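Local coordinates for protein serine-tRNA ligase (Naegleria fowleri, PDB 6BLJ) that probably attaches serine to its cognate tRNA in the cytosol, using ATP and releasing AMP, at residues R51-K56 with E133-Q138; D94-F99 with E126-N131; I192-K197 with C454-Y459; V465-V470 with G476-I481. All coordinates share one frame; numbering follows the deposited sequence.

Two pairs of contacts, far apart in one chain, show how chemistry follows place in the fold. Contacts 1 and 2 share helix 114-147 in the N-terminal arm, their centres about 14 Å apart. Contact 1 is an aliphatic surface contact between two long helices, whereas contact 2 is buried and adds a histidine ring and a bridging water. Contacts 3 and 4 lie on the other side of the chain's centre and touch each other: I194 packs on V465, and Y459 O probably accepts a hydrogen bond from N466 N. Contact 3 is buried helix-to-helix packing; contact 4, partly buried, is held by backbone hydrogen bonds between strands.

Contact 1: R51-K56 with E133-Q138; sequences RATIGK and EEEVKQ
T53 and I54 meet V136 through aliphatic branches, and no ring, amide or guanidinium group takes part. The nearest flat group is the carboxylate of E135, whose side chain runs alongside T53 and flanks its methyl: E135 CB lies 4.3 Å from T53 CG2, and E135 OE1 is almost as near, at 4.4 Å from the same T53 CG2. The packing therefore has no ring faces or edges to match and depends on how methyl and methylene groups interlock.

The two helical segments run nearly antiparallel, at 168°, with axes 9.2 Å apart, and T53 faces V136 in register. The closest touch is methyl to methyl, T53 CG2 to V136 CG2 at 3.6 Å, the two side chains sliding past each other in opposite directions. T53 can offer its methyl because chi1 of -56° sets CG2 anti to the backbone N and turns OG1 back along its own helix, where it bonds the carbonyl of V49. A hydroxyl is thus satisfied beside an apolar seam. V136 splits its work between two branches: CG2 serves T53 and also rests 3.9 Å from T53 O, while CG1 reaches across I54 at about a right angle, 3.8 Å from I54 CG1.

V136 also touches W50 and L57, so it sits among W50, T53, I54 and L57, the four-residue hole of knobs-into-holes packing. Such packing is characteristic of the antiparallel coiled-coil arm of seryl-tRNA synthetases, which in relatives binds the long variable arm of tRNA(Ser). Here helix 38-76 supplies the hole and helix 114-147 the knob, while R296 of a second subunit packs against E135.

Contact 2: D94-F99 with E126-N131; sequences DVYALF and EVHIKN
V95 and H128 are brought together by their first torsions: chi1 of -64° places V95 CG2 between its backbone N and carbonyl carbon, pointing across the contact, and chi1 of -62° sets H128 CG anti to the carbonyl carbon, so that the ring extends out to meet it. The methyl comes down over one face of the imidazole, offset toward the rim, in a CH-pi contact with V95 CG2 3.9 Å from the ring centroid. Its nearest ring atom is H128 CE1, at 3.7 Å.

Y96 approaches the same imidazole obliquely. The planes stand at 75° and the nearest atoms, Y96 CE2 and H128 ND1, are 4.0 Å apart. What ties the two rings together is a water, lying in the plane of the phenol ring at its edge, 2.7 Å from Y96 OH and 2.9 Å from H128 ND1. The bridge gives a buried histidine nitrogen a polar partner while one face of its ring remains in apolar company.

Beyond the pair, H128 meets the Y123 ring, and K430 of a second subunit packs on it. The loop 94-99, between the short helices 89-93 and 101-105, lies against both long helices of the N-terminal arm. V95 rests on L120 and Y123 of helix 114-147, Y96 reaches I60 of helix 38-76, and F99 stacks on F63 of that same helix.

Contact 3: I192-K197 with C454-Y459; sequences IDIMRK and CIVENY
I194 faces V456 where two helical segments cross almost perpendicularly, at 86°, with axes 9.5 Å apart; the CA atoms of this pair are 7.0 Å from each other. A crossing this steep concentrates the contact at one place, and a few side chains carry it. It joins helix 191-197 to helix 448-458, the last helix of the class II synthetase core.

I194 works with two branches. Its CG2 packs 3.9 Å from V456 CB as the two branched side chains slide past each other in opposite directions. I194 CD1 lies 3.5 Å from V456 O and also 4.1 Å from E457 CG. M195 arrives from the next position: its chain is extended beyond CG and brings CE in at about a right angle. V456 CG2 is 4.1 Å from both I194 CG2 and M195 CE, and M195 also touches L452 and C453 on the partner helix.

Near the end of helix 448-458 the chain is secured by a side chain as well. N458 ND2 donates to C454 O at 2.8 Å and also bonds W394 O, while N458 N reaches C454 O from the opposite face of its carbonyl plane.

The chemistry is mixed. Interlocking aliphatic groups fill the middle, while the buried acid E457 is satisfied outside it: OE2 accepts from the backbone N of H191, at the start of helix 191-197, and OE1 from G397 N. Two amide donors and a helix start nearby would probably favour the ionised carboxylate, so a polar anchor complements the apolar packing.

Contact 4: V465-V470 with G476-I481; sequences VNVPEV and GGTKFI
V465 and I481 form the tight end of this contact, an antiparallel hydrogen-bonded pair. V465 N donates to I481 O at 2.8 Å, in the carbonyl plane, and I481 N returns a nearly straight bond, 175° at the hydrogen, to V465 O at 2.9 Å. Next to it V467 adds one more backbone bond beyond the two bridges. Its N reaches K479 O at 3.0 Å, but from above the carbonyl plane, 50° out of it, a sign that the chain there is already leaving strand geometry. The V467 side chain packs onto backbone, with CB 3.5 Å from T478 O, and its CG2 lies 4.2 Å from I481 CG1. M224 of helix 220-238 touches both V467 and I481, closing over this apolar side.

The other side is more exposed. N466 and F480, the non-hydrogen-bonded pair, share it without backbone bonds between them. F480 has CG anti to its backbone N (chi1 -178°), which lays the ring beside the partner strand, CD1 3.4 Å from V465 O. N466 OD1 also approaches F480 CD1 to 3.4 Å, its amide crossing the ring at a slant. K479 CB points away from the partner and its side chain touches Q472, whereas T478 is anchored through OG1 to R223.

Alternating hydrogen-bonded and non-hydrogen-bonded pairs mark an antiparallel ribbon. Here strands 464-466 and 480-482 make such a two-stranded ribbon near the C-terminus, a beta-hairpin with a long connection that follows helix 448-458 of the class II synthetase core.

Contact 1: R51-K56 with E133-Q138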
loop_
_atom_site.group_PDB
_atom_site.type_symbol
_atom_site.label_atom_id
_atom_site.label_comp_id
_atom_site.label_asym_id
_atom_site.label_seq_id
_atom_site.Cartn_x
_atom_site.Cartn_y
_atom_site.Cartn_z
ATOM N N ARG A 51 -4.498 36.456 -12.767
ATOM C CA ARG A 51 -4.503 37.542 -13.740
ATOM C C ARG A 51 -4.270 38.892 -13.067
ATOM O O ARG A 51 -3.580 39.758 -13.621
ATOM C CB ARG A 51 -5.819 37.535 -14.523
ATOM C CG ARG A 51 -5.965 38.679 -15.532
ATOM C CD ARG A 51 -4.764 38.781 -16.482
ATOM N NE ARG A 51 -4.709 37.716 -17.486
ATOM C CZ ARG A 51 -3.675 37.511 -18.302
ATOM N NH1 ARG A 51 -3.703 36.524 -19.191
ATOM N NH2 ARG A 51 -2.602 38.289 -18.226
ATOM N N ALA A 52 -4.832 39.091 -11.871
ATOM C CA ALA A 52 -4.588 40.338 -11.153
ATOM C C ALA A 52 -3.124 40.449 -10.742
ATOM O O ALA A 52 -2.548 41.543 -10.735
ATOM C CB ALA A 52 -5.506 40.432 -9.934
ATOM N N THR A 53 -2.512 39.322 -10.384
ATOM C CA THR A 53 -1.107 39.325 -10.001
ATOM C C THR A 53 -0.210 39.700 -11.178
ATOM O O THR A 53 0.808 40.376 -10.996
ATOM C CB THR A 53 -0.738 37.971 -9.402
ATOM O OG1 THR A 53 -1.623 37.719 -8.307
ATOM C CG2 THR A 53 0.687 37.983 -8.874
ATOM N N ILE A 54 -0.558 39.264 -12.391
ATOM C CA ILE A 54 0.185 39.723 -13.563
ATOM C C ILE A 54 0.036 41.233 -13.739
ATOM O O ILE A 54 0.988 41.923 -14.123
ATOM C CB ILE A 54 -0.247 38.943 -14.818
ATOM C CG1 ILE A 54 0.116 37.464 -14.649
ATOM C CG2 ILE A 54 0.357 39.559 -16.086
ATOM C CD1 ILE A 54 -0.496 36.552 -15.680
ATOM N N GLY A 55 -1.160 41.770 -13.475
ATOM C CA GLY A 55 -1.339 43.213 -13.573
ATOM C C GLY A 55 -0.455 43.975 -12.601
ATOM O O GLY A 55 0.143 44.997 -12.953
ATOM N N LYS A 56 -0.342 43.474 -11.369
ATOM C CA LYS A 56 0.542 44.105 -10.396
ATOM C C LYS A 56 1.992 44.035 -10.855
ATOM O O LYS A 56 2.737 45.015 -10.744
ATOM C CB LYS A 56 0.376 43.443 -9.031
ATOM N N GLU A 133 7.244 38.124 -9.686
ATOM C CA GLU A 133 7.389 37.071 -10.686
ATOM C C GLU A 133 7.208 35.698 -10.058
ATOM O O GLU A 133 6.580 34.814 -10.652
ATOM C CB GLU A 133 8.747 37.172 -11.382
ATOM C CG GLU A 133 8.716 38.027 -12.635
ATOM C CD GLU A 133 10.096 38.339 -13.174
ATOM O OE1 GLU A 133 11.100 37.980 -12.519
ATOM O OE2 GLU A 133 10.173 38.950 -14.259
ATOM N N GLU A 134 7.728 35.503 -8.845
ATOM C CA GLU A 134 7.524 34.223 -8.178
ATOM C C GLU A 134 6.069 34.051 -7.776
ATOM O O GLU A 134 5.524 32.946 -7.863
ATOM C CB GLU A 134 8.426 34.103 -6.951
ATOM C CG GLU A 134 9.886 33.830 -7.265
ATOM C CD GLU A 134 10.763 33.872 -6.025
ATOM O OE1 GLU A 134 10.224 33.757 -4.900
ATOM O OE2 GLU A 134 11.993 34.030 -6.178
ATOM N N GLU A 135 5.424 35.137 -7.342
ATOM C CA GLU A 135 4.035 35.044 -6.916
ATOM C C GLU A 135 3.123 34.697 -8.090
ATOM O O GLU A 135 2.147 33.950 -7.922
ATOM C CB GLU A 135 3.611 36.339 -6.230
ATOM C CG GLU A 135 2.454 36.126 -5.276
ATOM C CD GLU A 135 2.130 37.345 -4.454
ATOM O OE1 GLU A 135 2.499 38.465 -4.868
ATOM O OE2 GLU A 135 1.523 37.173 -3.373
ATOM N N VAL A 136 3.442 35.200 -9.291
ATOM C CA VAL A 136 2.692 34.822 -10.489
ATOM C C VAL A 136 2.796 33.315 -10.733
ATOM O O VAL A 136 1.793 32.651 -11.028
ATOM C CB VAL A 136 3.195 35.621 -11.711
ATOM C CG1 VAL A 136 2.583 35.075 -13.005
ATOM C CG2 VAL A 136 2.875 37.104 -11.574
ATOM N N LYS A 137 4.007 32.756 -10.616
ATOM C CA LYS A 137 4.196 31.323 -10.849
ATOM C C LYS A 137 3.451 30.481 -9.824
ATOM O O LYS A 137 2.827 29.474 -10.176
ATOM C CB LYS A 137 5.684 30.974 -10.837
ATOM N N GLN A 138 3.498 30.873 -8.549
ATOM C CA GLN A 138 2.801 30.104 -7.526
ATOM C C GLN A 138 1.300 30.099 -7.777
ATOM O O GLN A 138 0.642 29.060 -7.643
ATOM C CB GLN A 138 3.110 30.661 -6.135
#

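Contact 2: D94-F99 with E126-N131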
loop_
_atom_site.group_PDB
_atom_site.type_symbol
_atom_site.label_atom_id
_atom_site.label_comp_id
_atom_site.label_asym_id
_atom_site.label_seq_id
_atom_site.Cartn_x
_atom_site.Cartn_y
_atom_site.Cartn_z
ATOM N N ASP A 94 8.230 51.922 1.223
ATOM C CA ASP A 94 7.071 51.947 0.337
ATOM C C ASP A 94 7.400 52.585 -1.010
ATOM O O ASP A 94 7.134 53.774 -1.208
ATOM C CB ASP A 94 5.927 52.715 1.004
ATOM C CG ASP A 94 4.615 52.587 0.249
ATOM O OD1 ASP A 94 4.521 51.732 -0.660
ATOM O OD2 ASP A 94 3.677 53.350 0.572
ATOM N N VAL A 95 7.955 51.816 -1.952
ATOM C CA VAL A 95 8.340 52.438 -3.219
ATOM C C VAL A 95 7.119 52.833 -4.036
ATOM O O VAL A 95 7.213 53.725 -4.879
ATOM C CB VAL A 95 9.254 51.521 -4.060
ATOM C CG1 VAL A 95 10.570 51.281 -3.352
ATOM C CG2 VAL A 95 8.562 50.202 -4.373
ATOM N N TYR A 96 5.976 52.182 -3.806
ATOM C CA TYR A 96 4.768 52.484 -4.567
ATOM C C TYR A 96 4.338 53.942 -4.420
ATOM O O TYR A 96 3.782 54.519 -5.361
ATOM C CB TYR A 96 3.644 51.556 -4.125
ATOM C CG TYR A 96 3.882 50.112 -4.486
ATOM C CD1 TYR A 96 3.434 49.607 -5.696
ATOM C CD2 TYR A 96 4.552 49.251 -3.619
ATOM C CE1 TYR A 96 3.635 48.298 -6.041
ATOM C CE2 TYR A 96 4.760 47.915 -3.956
ATOM C CZ TYR A 96 4.300 47.454 -5.176
ATOM O OH TYR A 96 4.482 46.148 -5.554
ATOM N N ALA A 97 4.589 54.559 -3.261
ATOM C CA ALA A 97 4.085 55.905 -3.036
ATOM C C ALA A 97 4.769 56.936 -3.924
ATOM O O ALA A 97 4.229 58.029 -4.101
ATOM C CB ALA A 97 4.237 56.289 -1.561
ATOM N N LEU A 98 5.932 56.608 -4.505
ATOM C CA LEU A 98 6.656 57.561 -5.340
ATOM C C LEU A 98 6.155 57.598 -6.778
ATOM O O LEU A 98 6.467 58.548 -7.503
ATOM C CB LEU A 98 8.157 57.237 -5.362
ATOM C CG LEU A 98 9.068 57.615 -4.189
ATOM C CD1 LEU A 98 8.695 56.866 -2.921
ATOM C CD2 LEU A 98 10.526 57.343 -4.555
ATOM N N PHE A 99 5.399 56.593 -7.215
ATOM C CA PHE A 99 5.092 56.436 -8.627
ATOM C C PHE A 99 3.617 56.662 -8.946
ATOM O O PHE A 99 3.141 56.225 -9.997
ATOM C CB PHE A 99 5.556 55.059 -9.103
ATOM C CG PHE A 99 7.054 54.901 -9.087
ATOM C CD1 PHE A 99 7.825 55.374 -10.142
ATOM C CD2 PHE A 99 7.699 54.321 -7.996
ATOM C CE1 PHE A 99 9.214 55.251 -10.124
ATOM C CE2 PHE A 99 9.090 54.196 -7.972
ATOM C CZ PHE A 99 9.845 54.656 -9.038
ATOM N N GLU A 126 15.325 43.776 -7.694
ATOM C CA GLU A 126 15.742 42.665 -6.843
ATOM C C GLU A 126 14.698 42.295 -5.793
ATOM O O GLU A 126 14.578 41.123 -5.439
ATOM C CB GLU A 126 17.076 42.997 -6.174
ATOM C CG GLU A 126 18.275 42.957 -7.129
ATOM C CD GLU A 126 19.592 43.358 -6.458
ATOM O OE1 GLU A 126 19.580 43.682 -5.251
ATOM O OE2 GLU A 126 20.642 43.354 -7.139
ATOM N N VAL A 127 13.947 43.260 -5.276
ATOM C CA VAL A 127 13.060 43.023 -4.146
ATOM C C VAL A 127 11.603 42.903 -4.581
ATOM O O VAL A 127 10.849 42.112 -4.013
ATOM C CB VAL A 127 13.243 44.132 -3.084
ATOM C CG1 VAL A 127 12.227 43.994 -1.945
ATOM C CG2 VAL A 127 14.683 44.123 -2.539
ATOM N N HIS A 128 11.171 43.678 -5.576
ATOM C CA HIS A 128 9.754 43.701 -5.915
ATOM C C HIS A 128 9.421 42.937 -7.192
ATOM O O HIS A 128 8.447 42.175 -7.216
ATOM C CB HIS A 128 9.279 45.149 -6.020
ATOM C CG HIS A 128 9.414 45.896 -4.736
ATOM N ND1 HIS A 128 8.345 46.147 -3.905
ATOM C CD2 HIS A 128 10.493 46.470 -4.149
ATOM C CE1 HIS A 128 8.763 46.826 -2.851
ATOM N NE2 HIS A 128 10.060 47.041 -2.978
ATOM N N ILE A 129 10.187 43.144 -8.268
ATOM C CA ILE A 129 9.893 42.458 -9.524
ATOM C C ILE A 129 10.097 40.953 -9.366
ATOM O O ILE A 129 9.231 40.151 -9.736
ATOM C CB ILE A 129 10.753 43.029 -10.665
ATOM C CG1 ILE A 129 10.302 44.450 -11.021
ATOM C CG2 ILE A 129 10.685 42.127 -11.900
ATOM C CD1 ILE A 129 11.165 45.105 -12.092
ATOM N N LYS A 130 11.226 40.549 -8.775
ATOM C CA LYS A 130 11.474 39.125 -8.550
ATOM C C LYS A 130 10.409 38.512 -7.648
ATOM O O LYS A 130 9.919 37.404 -7.915
ATOM C CB LYS A 130 12.864 38.922 -7.946
ATOM N N ASN A 131 10.038 39.215 -6.571
ATOM C CA ASN A 131 9.015 38.697 -5.664
ATOM C C ASN A 131 7.684 38.497 -6.384
ATOM O O ASN A 131 7.011 37.480 -6.189
ATOM C CB ASN A 131 8.842 39.633 -4.470
ATOM C CG ASN A 131 7.895 39.069 -3.426
ATOM O OD1 ASN A 131 8.236 38.132 -2.702
ATOM N ND2 ASN A 131 6.697 39.638 -3.343
HETATM O O HOH W 1 5.903 44.501 -4.014
#

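Contact 3: I192-K197 with C454-Y459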
loop_
_atom_site.group_PDB
_atom_site.type_symbol
_atom_site.label_atom_id
_atom_site.label_comp_id
_atom_site.label_asym_id
_atom_site.label_seq_id
_atom_site.Cartn_x
_atom_site.Cartn_y
_atom_site.Cartn_z
ATOM N N ILE A 192 -16.628 -22.755 -12.993
ATOM C CA ILE A 192 -15.596 -23.433 -12.197
ATOM C C ILE A 192 -15.827 -24.948 -12.175
ATOM O O ILE A 192 -14.878 -25.735 -12.291
ATOM C CB ILE A 192 -15.509 -22.850 -10.769
ATOM C CG1 ILE A 192 -14.335 -23.508 -10.011
ATOM C CG2 ILE A 192 -16.828 -23.042 -9.993
ATOM C CD1 ILE A 192 -14.146 -22.969 -8.625
ATOM N N ASP A 193 -17.086 -25.383 -12.048
ATOM C CA ASP A 193 -17.377 -26.818 -12.044
ATOM C C ASP A 193 -17.092 -27.441 -13.399
ATOM O O ASP A 193 -16.528 -28.539 -13.478
ATOM C CB ASP A 193 -18.830 -27.064 -11.643
ATOM C CG ASP A 193 -19.124 -26.587 -10.235
ATOM O OD1 ASP A 193 -18.360 -26.967 -9.328
ATOM O OD2 ASP A 193 -20.083 -25.814 -10.039
ATOM N N ILE A 194 -17.459 -26.743 -14.474
ATOM C CA ILE A 194 -17.175 -27.228 -15.822
ATOM C C ILE A 194 -15.676 -27.411 -16.018
ATOM O O ILE A 194 -15.217 -28.464 -16.481
ATOM C CB ILE A 194 -17.758 -26.256 -16.866
ATOM C CG1 ILE A 194 -19.286 -26.230 -16.764
ATOM C CG2 ILE A 194 -17.302 -26.657 -18.247
ATOM C CD1 ILE A 194 -19.945 -25.110 -17.568
ATOM N N MET A 195 -14.887 -26.383 -15.679
ATOM C CA MET A 195 -13.446 -26.456 -15.922
ATOM C C MET A 195 -12.793 -27.557 -15.090
ATOM O O MET A 195 -11.888 -28.254 -15.566
ATOM C CB MET A 195 -12.786 -25.105 -15.629
ATOM C CG MET A 195 -13.205 -24.014 -16.600
ATOM S SD MET A 195 -12.309 -22.469 -16.326
ATOM C CE MET A 195 -12.940 -21.510 -17.706
ATOM N N ARG A 196 -13.247 -27.741 -13.853
ATOM C CA ARG A 196 -12.718 -28.835 -13.039
ATOM C C ARG A 196 -13.135 -30.192 -13.600
ATOM O O ARG A 196 -12.350 -31.153 -13.570
ATOM C CB ARG A 196 -13.179 -28.695 -11.584
ATOM C CG ARG A 196 -12.431 -27.608 -10.788
ATOM C CD ARG A 196 -12.952 -27.505 -9.347
ATOM N NE ARG A 196 -12.179 -26.542 -8.570
ATOM C CZ ARG A 196 -12.630 -25.982 -7.452
ATOM N NH1 ARG A 196 -13.844 -26.287 -7.001
ATOM N NH2 ARG A 196 -11.880 -25.112 -6.792
ATOM N N LYS A 197 -14.374 -30.301 -14.092
ATOM C CA LYS A 197 -14.819 -31.565 -14.676
ATOM C C LYS A 197 -14.060 -31.887 -15.959
ATOM O O LYS A 197 -13.948 -33.059 -16.332
ATOM C CB LYS A 197 -16.328 -31.532 -14.926
ATOM C CG LYS A 197 -17.173 -31.773 -13.676
ATOM C CD LYS A 197 -18.657 -31.457 -13.914
ATOM C CE LYS A 197 -19.296 -32.435 -14.894
ATOM N NZ LYS A 197 -19.236 -33.832 -14.376
ATOM N N CYS A 454 -17.168 -17.651 -19.848
ATOM C CA CYS A 454 -18.417 -17.447 -20.572
ATOM C C CYS A 454 -18.598 -18.491 -21.665
ATOM O O CYS A 454 -19.709 -18.986 -21.883
ATOM C CB CYS A 454 -18.440 -16.038 -21.158
ATOM S SG CYS A 454 -20.045 -15.537 -21.813
ATOM N N ILE A 455 -17.520 -18.831 -22.377
ATOM C CA ILE A 455 -17.621 -19.839 -23.429
ATOM C C ILE A 455 -18.031 -21.184 -22.845
ATOM O O ILE A 455 -18.955 -21.834 -23.340
ATOM C CB ILE A 455 -16.298 -19.950 -24.204
ATOM C CG1 ILE A 455 -16.081 -18.709 -25.076
ATOM C CG2 ILE A 455 -16.265 -21.248 -25.046
ATOM C CD1 ILE A 455 -14.717 -18.688 -25.768
ATOM N N VAL A 456 -17.356 -21.623 -21.774
ATOM C CA VAL A 456 -17.626 -22.988 -21.325
ATOM C C VAL A 456 -19.053 -23.108 -20.793
ATOM O O VAL A 456 -19.676 -24.168 -20.935
ATOM C CB VAL A 456 -16.569 -23.467 -20.297
ATOM C CG1 VAL A 456 -15.141 -23.423 -20.906
ATOM C CG2 VAL A 456 -16.651 -22.710 -18.976
ATOM N N GLU A 457 -19.612 -22.033 -20.207
ATOM C CA GLU A 457 -21.004 -22.086 -19.752
ATOM C C GLU A 457 -21.987 -22.110 -20.917
ATOM O O GLU A 457 -22.982 -22.842 -20.881
ATOM C CB GLU A 457 -21.326 -20.912 -18.830
ATOM C CG GLU A 457 -20.705 -21.046 -17.430
ATOM C CD GLU A 457 -21.284 -20.049 -16.432
ATOM O OE1 GLU A 457 -22.291 -19.362 -16.747
ATOM O OE2 GLU A 457 -20.712 -19.941 -15.332
ATOM N N ASN A 458 -21.738 -21.321 -21.958
ATOM C CA ASN A 458 -22.703 -21.271 -23.050
ATOM C C ASN A 458 -22.607 -22.466 -23.990
ATOM O O ASN A 458 -23.603 -22.785 -24.651
ATOM C CB ASN A 458 -22.530 -19.975 -23.837
ATOM C CG ASN A 458 -23.152 -18.797 -23.124
ATOM O OD1 ASN A 458 -24.371 -18.627 -23.131
ATOM N ND2 ASN A 458 -22.319 -18.008 -22.450
ATOM N N TYR A 459 -21.456 -23.141 -24.043
ATOM C CA TYR A 459 -21.235 -24.261 -24.962
ATOM C C TYR A 459 -21.195 -25.610 -24.246
ATOM O O TYR A 459 -20.808 -26.616 -24.854
ATOM C CB TYR A 459 -19.934 -24.038 -25.755
ATOM C CG TYR A 459 -20.110 -23.027 -26.870
ATOM C CD1 TYR A 459 -20.419 -23.435 -28.166
ATOM C CD2 TYR A 459 -20.006 -21.650 -26.620
ATOM C CE1 TYR A 459 -20.605 -22.504 -29.207
ATOM C CE2 TYR A 459 -20.204 -20.711 -27.656
ATOM C CZ TYR A 459 -20.502 -21.153 -28.945
ATOM O OH TYR A 459 -20.695 -20.256 -29.976
#

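Contact 4: V465-V470 with G476-I481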
loop_
_atom_site.group_PDB
_atom_site.type_symbol
_atom_site.label_atom_id
_atom_site.label_comp_id
_atom_site.label_asym_id
_atom_site.label_seq_id
_atom_site.Cartn_x
_atom_site.Cartn_y
_atom_site.Cartn_z
ATOM N N VAL A 465 -17.753 -29.839 -23.382
ATOM C CA VAL A 465 -17.874 -28.470 -23.892
ATOM C C VAL A 465 -17.589 -28.465 -25.390
ATOM O O VAL A 465 -16.535 -28.948 -25.825
ATOM C CB VAL A 465 -16.909 -27.500 -23.180
ATOM C CG1 VAL A 465 -17.055 -26.057 -23.767
ATOM C CG2 VAL A 465 -17.116 -27.526 -21.668
ATOM N N ASN A 466 -18.530 -27.933 -26.174
ATOM C CA ASN A 466 -18.293 -27.690 -27.594
ATOM C C ASN A 466 -17.318 -26.523 -27.781
ATOM O O ASN A 466 -17.368 -25.532 -27.046
ATOM C CB ASN A 466 -19.610 -27.374 -28.308
ATOM C CG ASN A 466 -20.553 -28.563 -28.347
ATOM O OD1 ASN A 466 -20.144 -29.677 -28.648
ATOM N ND2 ASN A 466 -21.835 -28.318 -28.082
ATOM N N VAL A 467 -16.432 -26.642 -28.762
ATOM C CA VAL A 467 -15.540 -25.532 -29.136
ATOM C C VAL A 467 -16.273 -24.604 -30.104
ATOM O O VAL A 467 -16.772 -25.074 -31.140
ATOM C CB VAL A 467 -14.257 -26.064 -29.765
ATOM C CG1 VAL A 467 -13.374 -24.899 -30.237
ATOM C CG2 VAL A 467 -13.510 -26.960 -28.770
ATOM N N PRO A 468 -16.346 -23.297 -29.830
ATOM C CA PRO A 468 -16.989 -22.382 -30.782
ATOM C C PRO A 468 -16.418 -22.558 -32.185
ATOM O O PRO A 468 -15.209 -22.714 -32.364
ATOM C CB PRO A 468 -16.678 -20.998 -30.211
ATOM C CG PRO A 468 -16.582 -21.247 -28.686
ATOM C CD PRO A 468 -15.960 -22.632 -28.570
ATOM N N GLU A 469 -17.313 -22.567 -33.174
ATOM C CA GLU A 469 -16.906 -22.874 -34.544
ATOM C C GLU A 469 -15.699 -22.040 -34.964
ATOM O O GLU A 469 -14.717 -22.574 -35.485
ATOM C CB GLU A 469 -18.070 -22.645 -35.499
ATOM C CG GLU A 469 -17.891 -23.343 -36.819
ATOM C CD GLU A 469 -19.076 -23.149 -37.727
ATOM O OE1 GLU A 469 -20.124 -23.789 -37.485
ATOM O OE2 GLU A 469 -18.963 -22.334 -38.668
ATOM N N VAL A 470 -15.739 -20.730 -34.701
ATOM C CA VAL A 470 -14.683 -19.848 -35.193
ATOM C C VAL A 470 -13.336 -20.134 -34.535
ATOM O O VAL A 470 -12.296 -19.770 -35.094
ATOM C CB VAL A 470 -15.089 -18.371 -35.014
ATOM C CG1 VAL A 470 -14.919 -17.935 -33.567
ATOM C CG2 VAL A 470 -14.289 -17.468 -35.943
ATOM N N GLY A 476 -6.205 -26.536 -33.917
ATOM C CA GLY A 476 -5.911 -27.746 -34.665
ATOM C C GLY A 476 -7.121 -28.587 -34.992
ATOM O O GLY A 476 -6.995 -29.805 -35.155
ATOM N N GLY A 477 -8.297 -27.975 -35.091
ATOM C CA GLY A 477 -9.496 -28.694 -35.467
ATOM C C GLY A 477 -10.283 -29.321 -34.328
ATOM O O GLY A 477 -11.299 -29.973 -34.596
ATOM N N THR A 478 -9.848 -29.165 -33.073
ATOM C CA THR A 478 -10.585 -29.752 -31.955
ATOM C C THR A 478 -12.010 -29.206 -31.916
ATOM O O THR A 478 -12.221 -27.991 -31.888
ATOM C CB THR A 478 -9.887 -29.455 -30.624
ATOM O OG1 THR A 478 -8.539 -29.939 -30.647
ATOM C CG2 THR A 478 -10.632 -30.133 -29.477
ATOM N N LYS A 479 -12.989 -30.109 -31.923
ATOM C CA LYS A 479 -14.392 -29.712 -31.901
ATOM C C LYS A 479 -15.047 -29.841 -30.530
ATOM O O LYS A 479 -16.082 -29.206 -30.294
ATOM C CB LYS A 479 -15.190 -30.537 -32.910
ATOM C CG LYS A 479 -14.866 -30.205 -34.353
ATOM C CD LYS A 479 -15.675 -31.072 -35.302
ATOM C CE LYS A 479 -15.201 -30.921 -36.735
ATOM N NZ LYS A 479 -16.222 -30.219 -37.571
ATOM N N PHE A 480 -14.489 -30.649 -29.634
ATOM C CA PHE A 480 -15.179 -30.998 -28.403
ATOM C C PHE A 480 -14.156 -31.351 -27.335
ATOM O O PHE A 480 -13.161 -32.022 -27.614
ATOM C CB PHE A 480 -16.162 -32.155 -28.654
ATOM C CG PHE A 480 -16.962 -32.565 -27.440
ATOM C CD1 PHE A 480 -18.005 -31.773 -26.970
ATOM C CD2 PHE A 480 -16.701 -33.769 -26.798
ATOM C CE1 PHE A 480 -18.750 -32.150 -25.853
ATOM C CE2 PHE A 480 -17.443 -34.163 -25.690
ATOM C CZ PHE A 480 -18.469 -33.351 -25.213
ATOM N N ILE A 481 -14.401 -30.879 -26.117
ATOM C CA ILE A 481 -13.597 -31.223 -24.949
ATOM C C ILE A 481 -14.483 -32.034 -24.009
ATOM O O ILE A 481 -15.478 -31.518 -23.483
ATOM C CB ILE A 481 -13.065 -29.972 -24.236
ATOM C CG1 ILE A 481 -12.512 -28.945 -25.223
ATOM C CG2 ILE A 481 -11.989 -30.359 -23.221
ATOM C CD1 ILE A 481 -12.179 -27.623 -24.520
#